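PDB 5LXZ: secreted protein from Streptomyces lividans TK24, which is a galactose oxidase-like (AA5 family) copper metalloradical enzyme that probably oxidises a sugar or glycan alcohol to an aldehyde. Local coordinates for residues 61-64 / 65-68; 448-451 / 452-455; 527-530 / 531-534. The protein carries 1 engineered substitution. All coordinates share one frame; numbering follows the deposited sequence.

Interaction 1. Residues 61-64 / 65-68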
loop_
_atom_site.group_PDB
_atom_site.type_symbol
_atom_site.label_atom_id
_atom_site.label_comp_id
_atom_site.label_asym_id
_atom_site.label_seq_id
_atom_site.Cartn_x
_atom_site.Cartn_y
_atom_site.Cartn_z
ATOM N N ILE A 61 10.457 -1.615 16.895
ATOM C CA ILE A 61 11.206 -2.723 16.308
ATOM C C ILE A 61 10.923 -3.957 17.122
ATOM O O ILE A 61 11.096 -3.950 18.364
ATOM C CB ILE A 61 12.694 -2.448 16.315
ATOM C CG1 ILE A 61 12.986 -1.353 15.324
ATOM C CG2 ILE A 61 13.499 -3.735 16.007
ATOM C CD1 ILE A 61 14.416 -0.938 15.324
ATOM N N TRP A 62 10.469 -5.011 16.447
ATOM C CA TRP A 62 10.090 -6.250 17.071
ATOM C C TRP A 62 11.036 -7.324 16.592
ATOM O O TRP A 62 11.275 -7.466 15.388
ATOM C CB TRP A 62 8.662 -6.591 16.702
ATOM C CG TRP A 62 8.200 -7.955 17.099
ATOM C CD1 TRP A 62 8.200 -8.498 18.355
ATOM C CD2 TRP A 62 7.637 -8.946 16.239
ATOM N NE1 TRP A 62 7.683 -9.781 18.326
ATOM C CE2 TRP A 62 7.314 -10.074 17.040
ATOM C CE3 TRP A 62 7.396 -9.001 14.855
ATOM C CZ2 TRP A 62 6.760 -11.252 16.502
ATOM C CZ3 TRP A 62 6.846 -10.166 14.320
ATOM C CH2 TRP A 62 6.527 -11.264 15.139
ATOM N N ASP A 63 11.620 -8.068 17.540
ATOM C CA ASP A 63 12.492 -9.187 17.217
ATOM C C ASP A 63 11.641 -10.435 17.341
ATOM O O ASP A 63 11.271 -10.827 18.456
ATOM C CB ASP A 63 13.673 -9.202 18.172
ATOM C CG ASP A 63 14.624 -10.344 17.925
ATOM O OD1 ASP A 63 14.240 -11.347 17.340
ATOM O OD2 ASP A 63 15.789 -10.213 18.343
ATOM N N PRO A 64 11.283 -11.055 16.209
ATOM C CA PRO A 64 10.421 -12.217 16.305
ATOM C C PRO A 64 11.085 -13.437 16.934
ATOM O O PRO A 64 10.347 -14.295 17.405
ATOM C CB PRO A 64 9.996 -12.498 14.863
ATOM C CG PRO A 64 10.896 -11.714 14.014
ATOM C CD PRO A 64 11.534 -10.641 14.813
ATOM N N VAL A 65 12.409 -13.514 16.944
ATOM C CA VAL A 65 13.103 -14.703 17.471
ATOM C C VAL A 65 13.086 -14.608 19.008
ATOM O O VAL A 65 12.663 -15.532 19.699
ATOM C CB VAL A 65 14.532 -14.816 16.911
ATOM C CG1 VAL A 65 15.295 -15.984 17.545
ATOM C CG2 VAL A 65 14.495 -15.021 15.390
ATOM N N LYS A 66 13.516 -13.465 19.504
ATOM C CA LYS A 66 13.593 -13.195 20.954
ATOM C C LYS A 66 12.260 -12.821 21.585
ATOM O O LYS A 66 12.111 -12.919 22.796
ATOM C CB LYS A 66 14.632 -12.124 21.226
ATOM C CG LYS A 66 16.032 -12.549 20.815
ATOM C CD LYS A 66 17.128 -11.750 21.489
ATOM C CE LYS A 66 18.475 -12.396 21.218
ATOM N NZ LYS A 66 19.557 -11.548 21.777
ATOM N N GLY A 67 11.304 -12.355 20.786
ATOM C CA GLY A 67 10.007 -11.914 21.289
ATOM C C GLY A 67 9.939 -10.479 21.801
ATOM O O GLY A 67 8.858 -9.979 22.136
ATOM N N THR A 68 11.064 -9.798 21.799
ATOM C CA THR A 68 11.222 -8.517 22.416
ATOM C C THR A 68 10.857 -7.366 21.475
ATOM O O THR A 68 10.838 -7.502 20.242
ATOM C CB THR A 68 12.665 -8.343 22.848
ATOM O OG1 THR A 68 13.523 -8.582 21.736
ATOM C CG2 THR A 68 13.008 -9.358 23.958
HETATM O O HOH W 1 7.051 -11.786 20.231
#
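Asp63 reaches across a tight reversal of the chain toward Val65, Lys66 and Thr68. Its CB lies 3.6 Å from Thr68 OG1. With CG anti to the backbone N (chi1 179°), the carboxylate is laid over the start of the turn. There OD1 takes two backbone N-H groups from the same face of its plane: Val65 N, 2.9 Å from Asp63 OD1 and nearly along the C-O axis, and Lys66 N, which comes from above the carboxylate plane in a nearly straight bond (172°). The bond from Val65 N makes an Asx turn, and the one from Lys66 N extends the grip by a residue. Asp63 OD2 instead lies 3.4 Å from Lys66 CG, against the aliphatic part of the lysine, whose extended chain carries the ammonium away. The backbone of Asp63 faces both Gly67 and Thr68, making a G1 beta bulge at the hairpin joining strands 58-62 and 69-71: Asp63 N donates to Thr68 O at 2.9 Å, and Gly67 N to Asp63 O at 2.8 Å. Gly67 has the positive phi (84°) of the bulge position. Beside it, water 1 accepts from Trp62 NE1 at 2.8 Å and donates to Gly67 O, bridging the indole edge to the turn. Pro64 CA covers one face of that indole, near its rim.

Interaction 2. Residues 448-451 / 452-455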
loop_
_atom_site.group_PDB
_atom_site.type_symbol
_atom_site.label_atom_id
_atom_site.label_comp_id
_atom_site.label_asym_id
_atom_site.label_seq_id
_atom_site.Cartn_x
_atom_site.Cartn_y
_atom_site.Cartn_z
ATOM N N PHE A 448 -7.595 -21.919 -4.898
ATOM C CA PHE A 448 -7.505 -21.614 -3.469
ATOM C C PHE A 448 -7.779 -22.864 -2.644
ATOM O O PHE A 448 -8.628 -23.682 -2.995
ATOM C CB PHE A 448 -8.568 -20.601 -3.060
ATOM C CG PHE A 448 -8.230 -19.166 -3.355
ATOM C CD1 PHE A 448 -7.082 -18.604 -2.855
ATOM C CD2 PHE A 448 -9.154 -18.345 -3.995
ATOM C CE1 PHE A 448 -6.809 -17.258 -3.065
ATOM C CE2 PHE A 448 -8.884 -17.006 -4.218
ATOM C CZ PHE A 448 -7.718 -16.466 -3.736
ATOM N N GLU A 449 -7.049 -22.963 -1.542
ATOM C CA GLU A 449 -7.261 -23.971 -0.499
ATOM C C GLU A 449 -7.581 -23.190 0.759
ATOM O O GLU A 449 -6.785 -22.369 1.184
ATOM C CB GLU A 449 -5.996 -24.793 -0.314
ATOM C CG GLU A 449 -6.006 -25.721 0.890
ATOM C CD GLU A 449 -4.641 -26.334 1.173
ATOM O OE1 GLU A 449 -3.645 -25.994 0.502
ATOM O OE2 GLU A 449 -4.543 -27.162 2.132
ATOM N N ARG A 450 -8.737 -23.405 1.356
ATOM C CA ARG A 450 -9.043 -22.811 2.630
ATOM C C ARG A 450 -8.158 -23.394 3.737
ATOM O O ARG A 450 -7.924 -24.601 3.804
ATOM C CB ARG A 450 -10.504 -23.068 2.935
ATOM C CG ARG A 450 -10.993 -22.312 4.097
ATOM C CD ARG A 450 -11.556 -20.956 3.757
ATOM N NE ARG A 450 -12.172 -20.560 5.003
ATOM C CZ ARG A 450 -13.450 -20.567 5.314
ATOM N NH1 ARG A 450 -14.387 -20.827 4.406
ATOM N NH2 ARG A 450 -13.798 -20.240 6.539
ATOM N N VAL A 451 -7.649 -22.523 4.583
ATOM C CA VAL A 451 -6.836 -22.912 5.731
ATOM C C VAL A 451 -7.473 -22.381 7.026
ATOM O O VAL A 451 -8.612 -21.970 6.990
ATOM C CB VAL A 451 -5.360 -22.555 5.543
ATOM C CG1 VAL A 451 -4.752 -23.364 4.400
ATOM C CG2 VAL A 451 -5.137 -21.025 5.360
ATOM N N ALA A 452 -6.756 -22.396 8.133
ATOM C CA ALA A 452 -7.345 -22.008 9.430
ATOM C C ALA A 452 -7.811 -20.565 9.390
ATOM O O ALA A 452 -7.140 -19.705 8.778
ATOM C CB ALA A 452 -6.330 -22.169 10.525
ATOM N N ASP A 453 -8.934 -20.290 10.028
ATOM C CA ASP A 453 -9.469 -18.920 10.133
ATOM C C ASP A 453 -8.567 -18.059 11.005
ATOM O O ASP A 453 -8.185 -18.453 12.107
ATOM C CB ASP A 453 -10.852 -18.874 10.771
ATOM C CG ASP A 453 -11.906 -19.572 9.991
ATOM O OD1 ASP A 453 -11.786 -19.945 8.816
ATOM O OD2 ASP A 453 -12.970 -19.743 10.638
ATOM N N PRO A 454 -8.247 -16.835 10.558
ATOM C CA PRO A 454 -7.627 -15.914 11.484
ATOM C C PRO A 454 -8.467 -15.638 12.707
ATOM O O PRO A 454 -9.699 -15.792 12.670
ATOM C CB PRO A 454 -7.479 -14.605 10.669
ATOM C CG PRO A 454 -8.272 -14.767 9.440
ATOM C CD PRO A 454 -8.682 -16.216 9.287
ATOM N N LEU A 455 -7.805 -15.226 13.777
ATOM C CA LEU A 455 -8.492 -14.949 15.026
ATOM C C LEU A 455 -8.976 -13.534 15.144
ATOM O O LEU A 455 -9.927 -13.258 15.863
ATOM C CB LEU A 455 -7.570 -15.254 16.206
ATOM C CG LEU A 455 -7.014 -16.675 16.253
ATOM C CD1 LEU A 455 -6.073 -16.866 17.434
ATOM C CD2 LEU A 455 -8.091 -17.755 16.247
HETATM O O HOH W 2 -10.213 -19.754 6.767
#
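Arg450 and Asp453 close a salt bridge over the stretch that follows strand 447-450. Arg450 NH2 donates to Asp453 OD1 at 3.1 Å in a nearly straight bond (165°), on the syn side of the carboxylate. The two flat groups are almost coplanar, 18° apart, and the oxygen sits at the guanidinium edge, close to its plane. Arg450 starts with CG anti to the backbone N (chi1 -170°) and then bends at chi2, which brings the guanidinium back alongside the chain. Beside the bridge, at the guanidinium edge, lies water 2: it accepts from Arg450 NE at 2.8 Å, and both Asp453 OD1, 2.6 Å from the water oxygen, and Val451 O lie within bonding distance of it. This polar side is the looser one, one direct bond and a water between an exposed arginine and a partly exposed aspartate. The packed side belongs to Val451 and Ala452, both buried. Val451 lies on Ala438 and Leu440 of the adjacent strand 438-442 and on Tyr499 of strand 496-500, while Ala452 O accepts from Trp15 NE1. The chain here leaves the outermost strand of one Kelch propeller blade and runs on to the next sheet, which holds strands 14-18, 496-500, 472-476 and 462-466.

Interaction 3. Residues 527-530 / 531-534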
loop_
_atom_site.group_PDB
_atom_site.type_symbol
_atom_site.label_atom_id
_atom_site.label_comp_id
_atom_site.label_asym_id
_atom_site.label_seq_id
_atom_site.Cartn_x
_atom_site.Cartn_y
_atom_site.Cartn_z
ATOM N N PHE A 527 26.171 -23.030 0.461
ATOM C CA PHE A 527 25.591 -23.112 1.779
ATOM C C PHE A 527 25.731 -24.552 2.260
ATOM O O PHE A 527 25.935 -25.462 1.465
ATOM C CB PHE A 527 24.105 -22.732 1.710
ATOM C CG PHE A 527 23.875 -21.303 1.348
ATOM C CD1 PHE A 527 23.962 -20.890 0.026
ATOM C CD2 PHE A 527 23.617 -20.354 2.352
ATOM C CE1 PHE A 527 23.755 -19.552 -0.312
ATOM C CE2 PHE A 527 23.419 -19.017 2.018
ATOM C CZ PHE A 527 23.487 -18.634 0.681
ATOM N N THR A 528 25.591 -24.736 3.560
ATOM C CA THR A 528 25.554 -26.075 4.145
ATOM C C THR A 528 24.138 -26.485 4.462
ATOM O O THR A 528 23.398 -25.763 5.151
ATOM C CB THR A 528 26.410 -26.119 5.409
ATOM O OG1 THR A 528 27.748 -25.753 5.060
ATOM C CG2 THR A 528 26.425 -27.510 6.062
ATOM N N SER A 529 23.768 -27.663 3.988
ATOM C CA SER A 529 22.538 -28.289 4.417
ATOM C C SER A 529 22.774 -29.790 4.483
ATOM O O SER A 529 23.054 -30.393 3.456
ATOM C CB SER A 529 21.403 -28.027 3.436
ATOM O OG SER A 529 20.238 -28.709 3.854
ATOM N N ARG A 530 22.660 -30.363 5.671
ATOM C CA ARG A 530 22.656 -31.836 5.789
ATOM C C ARG A 530 21.552 -32.462 4.922
ATOM O O ARG A 530 21.725 -33.556 4.366
ATOM C CB ARG A 530 22.521 -32.247 7.252
ATOM C CG ARG A 530 23.751 -31.897 8.072
ATOM C CD ARG A 530 23.583 -32.312 9.530
ATOM N NE ARG A 530 22.516 -31.556 10.200
ATOM C CZ ARG A 530 22.644 -30.347 10.756
ATOM N NH1 ARG A 530 23.802 -29.689 10.748
ATOM N NH2 ARG A 530 21.584 -29.777 11.325
ATOM N N ALA A 531 20.447 -31.735 4.748
ATOM C CA ALA A 531 19.349 -32.147 3.882
ATOM C C ALA A 531 19.468 -31.651 2.438
ATOM O O ALA A 531 18.470 -31.595 1.717
ATOM C CB ALA A 531 18.047 -31.640 4.488
ATOM N N ALA A 532 20.671 -31.311 1.985
ATOM C CA ALA A 532 20.835 -30.755 0.644
ATOM C C ALA A 532 20.231 -31.610 -0.463
ATOM O O ALA A 532 19.606 -31.090 -1.371
ATOM C CB ALA A 532 22.293 -30.442 0.336
ATOM N N SER A 533 20.383 -32.937 -0.375
ATOM C CA SER A 533 19.855 -33.801 -1.428
ATOM C C SER A 533 18.319 -33.902 -1.483
ATOM O O SER A 533 17.774 -34.389 -2.468
ATOM C CB SER A 533 20.467 -35.205 -1.334
ATOM O OG SER A 533 20.017 -35.839 -0.164
ATOM N N THR A 534 17.631 -33.390 -0.459
ATOM C CA THR A 534 16.193 -33.330 -0.439
ATOM C C THR A 534 15.628 -32.032 -1.034
ATOM O O THR A 534 14.427 -31.918 -1.195
ATOM C CB THR A 534 15.640 -33.467 0.993
ATOM O OG1 THR A 534 15.891 -32.279 1.750
ATOM C CG2 THR A 534 16.281 -34.705 1.694
HETATM O O HOH W 3 22.312 -34.066 1.435
#
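Ala532 N donates to Ser529 O at 2.9 Å, closing a type I beta turn from Ser529 to Ala532 in the galactose oxidase-like early set domain. The bond is bent (142°), and its donor lies well above the carbonyl plane. The turn runs on into a short 3-10 segment, where Ala531 O is gripped twice by one residue: Thr534 OG1 donates to Ala531 O at 2.7 Å, in the carbonyl plane and on a lone pair, and Thr534 N donates to the same oxygen at 2.9 Å. Ser529 points its CB toward the turn, 4.0 Å from Ala532 CB. Its OG, anti to the backbone N (chi1 177°), comes alongside the methyl of Ala531, with Ser529 OG 3.7 Å from Ala531 CB, and bonds to Asp511 O. The carboxylate of Asp511 takes the next two N-H groups, Arg530 N on OD2 and Ala531 N on OD1, so one aspartate from a preceding loop holds three successive residues of the turn through its backbone and side-chain oxygens. Water 3 donates to Arg530 O at 3.0 Å and accepts from Ser533 N, 2.9 Å from the water oxygen.

Interactions 1, 2 and 3 come in that order along the chain, each just past the end of a strand. They do not touch: the centres of interactions 1 and 2 lie about 25 Å apart, those of interactions 1 and 3 about 28 Å, and those of interactions 2 and 3 about 31 Å. Interaction 1 closes the hairpin of strands 58-62 and 69-71; interaction 2 leaves strand 447-450, the outermost strand of a four-stranded Kelch blade; interaction 3 links strands 524-528 and 535-541 of the C-terminal early set domain. The first sheet also includes strand 545-547 from late in the chain, so sequence-distant parts join it. None of the three includes a copper ligand; all belong to the beta scaffold.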